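PDB 1O6A: putative flagellar motor switch protein FliN from Thermotoga maritima, which probably forms part of the switch complex in the C-ring of the flagellar motor, which sets the direction of rotation. Local coordinates for residues E83-P87 with K88-E92. Numbering follows the deposited sequence.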
ATOM      1  N   GLU A  83       7.175   9.776  10.018  1.00 13.16           N
ATOM      2  CA  GLU A  83       7.462   8.946  11.173  1.00 14.87           C
ATOM      3  C   GLU A  83       8.335   7.802  10.670  1.00 14.50           C
ATOM      4  O   GLU A  83       8.059   7.206   9.644  1.00 13.84           O
ATOM      5  CB  GLU A  83       6.199   8.353  11.815  1.00 16.31           C
ATOM      6  CG  GLU A  83       5.203   9.357  12.376  1.00 22.08           C
ATOM      7  CD  GLU A  83       3.892   8.704  12.761  1.00 32.42           C
ATOM      8  OE1 GLU A  83       3.904   7.520  13.175  1.00 28.08           O
ATOM      9  OE2 GLU A  83       2.843   9.354  12.603  1.00 28.77           O
ATOM     10  N   ILE A  84       9.391   7.490  11.371  1.00 14.67           N
ATOM     11  CA  ILE A  84      10.188   6.311  10.956  1.00 14.38           C
ATOM     12  C   ILE A  84      10.893   5.672  12.137  1.00 18.19           C
ATOM     13  O   ILE A  84      11.248   6.353  13.058  1.00 16.18           O
ATOM     14  CB  ILE A  84      11.138   6.710   9.819  1.00 14.09           C
ATOM     15  CG1 ILE A  84      11.781   5.481   9.170  1.00 17.23           C
ATOM     16  CG2 ILE A  84      12.205   7.733  10.314  1.00 19.39           C
ATOM     17  CD1 ILE A  84      12.432   5.801   7.846  1.00 19.10           C
ATOM     18  N   VAL A  85      11.076   4.345  12.110  1.00 15.82           N
ATOM     19  CA  VAL A  85      11.843   3.676  13.156  1.00 18.04           C
ATOM     20  C   VAL A  85      13.324   3.936  12.945  1.00 18.71           C
ATOM     21  O   VAL A  85      13.757   4.361  11.857  1.00 16.72           O
ATOM     22  CB  VAL A  85      11.548   2.179  13.204  1.00 15.23           C
ATOM     23  CG1 VAL A  85      10.082   1.883  13.498  1.00 19.74           C
ATOM     24  CG2 VAL A  85      11.960   1.499  11.931  1.00 17.81           C
ATOM     25  N   SER A  86      14.121   3.683  13.976  1.00 18.58           N
ATOM     26  CA  SER A  86      15.576   3.876  13.877  1.00 19.67           C
ATOM     27  C   SER A  86      16.183   2.946  12.812  1.00 19.18           C
ATOM     28  O   SER A  86      15.611   1.889  12.502  1.00 19.62           O
ATOM     29  CB  SER A  86      16.261   3.624  15.212  1.00 20.96           C
ATOM     30  OG  SER A  86      16.269   2.234  15.497  1.00 22.81           O
ATOM     31  N   PRO A  87      17.329   3.331  12.236  1.00 19.62           N
ATOM     32  CA  PRO A  87      17.997   2.464  11.260  1.00 19.47           C
ATOM     33  C   PRO A  87      18.284   1.068  11.811  1.00 17.83           C
ATOM     34  O   PRO A  87      18.133   0.116  11.081  1.00 19.24           O
ATOM     35  CB  PRO A  87      19.291   3.228  10.922  1.00 19.12           C
ATOM     36  CG  PRO A  87      18.959   4.644  11.228  1.00 21.15           C
ATOM     37  CD  PRO A  87      18.085   4.588  12.434  1.00 18.26           C
ATOM     38  N   LYS A  88      18.646   0.954  13.076  1.00 18.74           N
ATOM     39  CA  LYS A  88      18.812  -0.344  13.712  1.00 21.88           C
ATOM     40  C   LYS A  88      17.502  -1.137  13.741  1.00 21.66           C
ATOM     41  O   LYS A  88      17.495  -2.332  13.457  1.00 19.58           O
ATOM     42  CB  LYS A  88      19.320  -0.160  15.135  1.00 23.49           C
ATOM     43  CG  LYS A  88      19.721  -1.461  15.799  1.00 34.27           C
ATOM     44  CD  LYS A  88      20.479  -1.214  17.109  1.00 41.80           C
ATOM     45  CE  LYS A  88      20.130  -2.266  18.175  1.00 45.24           C
ATOM     46  NZ  LYS A  88      18.966  -1.850  19.012  1.00 51.93           N
ATOM     47  N   GLU A  89      16.384  -0.479  14.062  1.00 22.93           N
ATOM     48  CA  GLU A  89      15.088  -1.177  14.073  1.00 21.50           C
ATOM     49  C   GLU A  89      14.651  -1.604  12.679  1.00 19.92           C
ATOM     50  O   GLU A  89      13.978  -2.625  12.522  1.00 19.41           O
ATOM     51  CB  GLU A  89      14.014  -0.331  14.748  1.00 26.21           C
ATOM     52  CG  GLU A  89      14.284  -0.131  16.246  1.00 28.16           C
ATOM     53  CD  GLU A  89      13.368   0.893  16.925  1.00 40.22           C
ATOM     54  OE1 GLU A  89      12.993   1.937  16.323  1.00 41.64           O
ATOM     55  OE2 GLU A  89      13.036   0.671  18.110  1.00 48.92           O
ATOM     56  N   ARG A  90      15.051  -0.855  11.653  1.00 17.49           N
ATOM     57  CA  ARG A  90      14.686  -1.213  10.281  1.00 18.59           C
ATOM     58  C   ARG A  90      15.389  -2.540   9.912  1.00 19.20           C
ATOM     59  O   ARG A  90      14.797  -3.433   9.307  1.00 18.89           O
ATOM     60  CB  ARG A  90      15.118  -0.113   9.296  1.00 21.53           C
ATOM     61  CG  ARG A  90      14.381   1.191   9.406  1.00 20.39           C
ATOM     62  CD  ARG A  90      14.991   2.336   8.621  1.00 22.99           C
ATOM     63  NE  ARG A  90      15.071   3.534   9.449  1.00 18.12           N
ATOM     64  CZ  ARG A  90      15.526   4.707   9.051  1.00 19.42           C
ATOM     65  NH1 ARG A  90      15.997   4.889   7.814  1.00 18.27           N
ATOM     66  NH2 ARG A  90      15.518   5.716   9.920  1.00 19.01           N
ATOM     67  N   LEU A  91      16.653  -2.654  10.286  1.00 18.98           N
ATOM     68  CA  LEU A  91      17.394  -3.898  10.079  1.00 19.77           C
ATOM     69  C   LEU A  91      16.770  -5.074  10.788  1.00 21.53           C
ATOM     70  O   LEU A  91      16.699  -6.175  10.226  1.00 25.87           O
ATOM     71  CB  LEU A  91      18.828  -3.747  10.582  1.00 21.70           C
ATOM     72  CG  LEU A  91      19.835  -3.383   9.518  1.00 30.66           C
ATOM     73  CD1 LEU A  91      21.216  -3.304  10.172  1.00 31.81           C
ATOM     74  CD2 LEU A  91      19.815  -4.414   8.349  1.00 33.52           C
ATOM     75  N   GLU A  92      16.371  -4.858  12.038  1.00 23.22           N
ATOM     76  CA  GLU A  92      15.813  -5.918  12.871  1.00 26.08           C
ATOM     77  C   GLU A  92      14.549  -6.447  12.220  1.00 25.58           C
ATOM     78  O   GLU A  92      14.358  -7.650  12.110  1.00 25.62           O
ATOM     79  CB  GLU A  92      15.481  -5.411  14.281  1.00 27.67           C
ATOM     80  CG  GLU A  92      16.684  -5.257  15.209  1.00 33.68           C
ATOM     81  CD  GLU A  92      16.377  -4.494  16.504  1.00 42.54           C
ATOM     82  OE1 GLU A  92      15.215  -4.066  16.729  1.00 45.02           O
ATOM     83  OE2 GLU A  92      17.314  -4.313  17.315  1.00 51.90           O
TER
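The chain turns from strand 76-84 into helix 87-94 at Ser86 and Pro87, and the first turn is closed by backbone bonds from Arg90 N to Ser86 O (2.9 Å) and from Leu91 N to Pro87 O. Ser86 and Glu89 form a capping box at this junction. Ser86 is the N-cap: its OG accepts from Glu89 N at 3.1 Å. The return bond runs from Ser86 N to Glu89 OE1, fairly straight at 158° and reaching the anti side of the carboxylate. Glu89 can make it because CG lies anti to its own carbonyl carbon (chi1 -66°) and the chain beyond is extended, which carries the carboxylate back past Ser86 OG to the N-cap amide and sets OE1 against Val85 CB. The N-cap amide and the amide of Glu89, in the first turn, thus each find a side-chain acceptor.

Arg90 folds back over the same turn. Its NE and NH2 both grip Val85 O side-on, each at 2.9 Å; NH2 lies in the carbonyl plane, whereas NE stands above it. Ile84 CD1 sits over the centre of one guanidinium face, 3.5 Å above the plane, its side chain crossing that of Arg90 at about a right angle. On the opposite face Pro87 CG lies nearer the rim, and Val85 CG2 packs on the aliphatic CG. The remaining nitrogen, NH1, donates to Val37 O and Met40 O of the second subunit, so this one side chain ties the strand-helix junction to the dimer partner. A leucine here has no guanidinium, and would probably leave Val85 O and those two carbonyls of the second subunit without their donors. Along the helix, the exposed Lys88 and Glu92 form a salt bridge, NZ to OE2 at 3.4 Å, with a weak hydrogen bond.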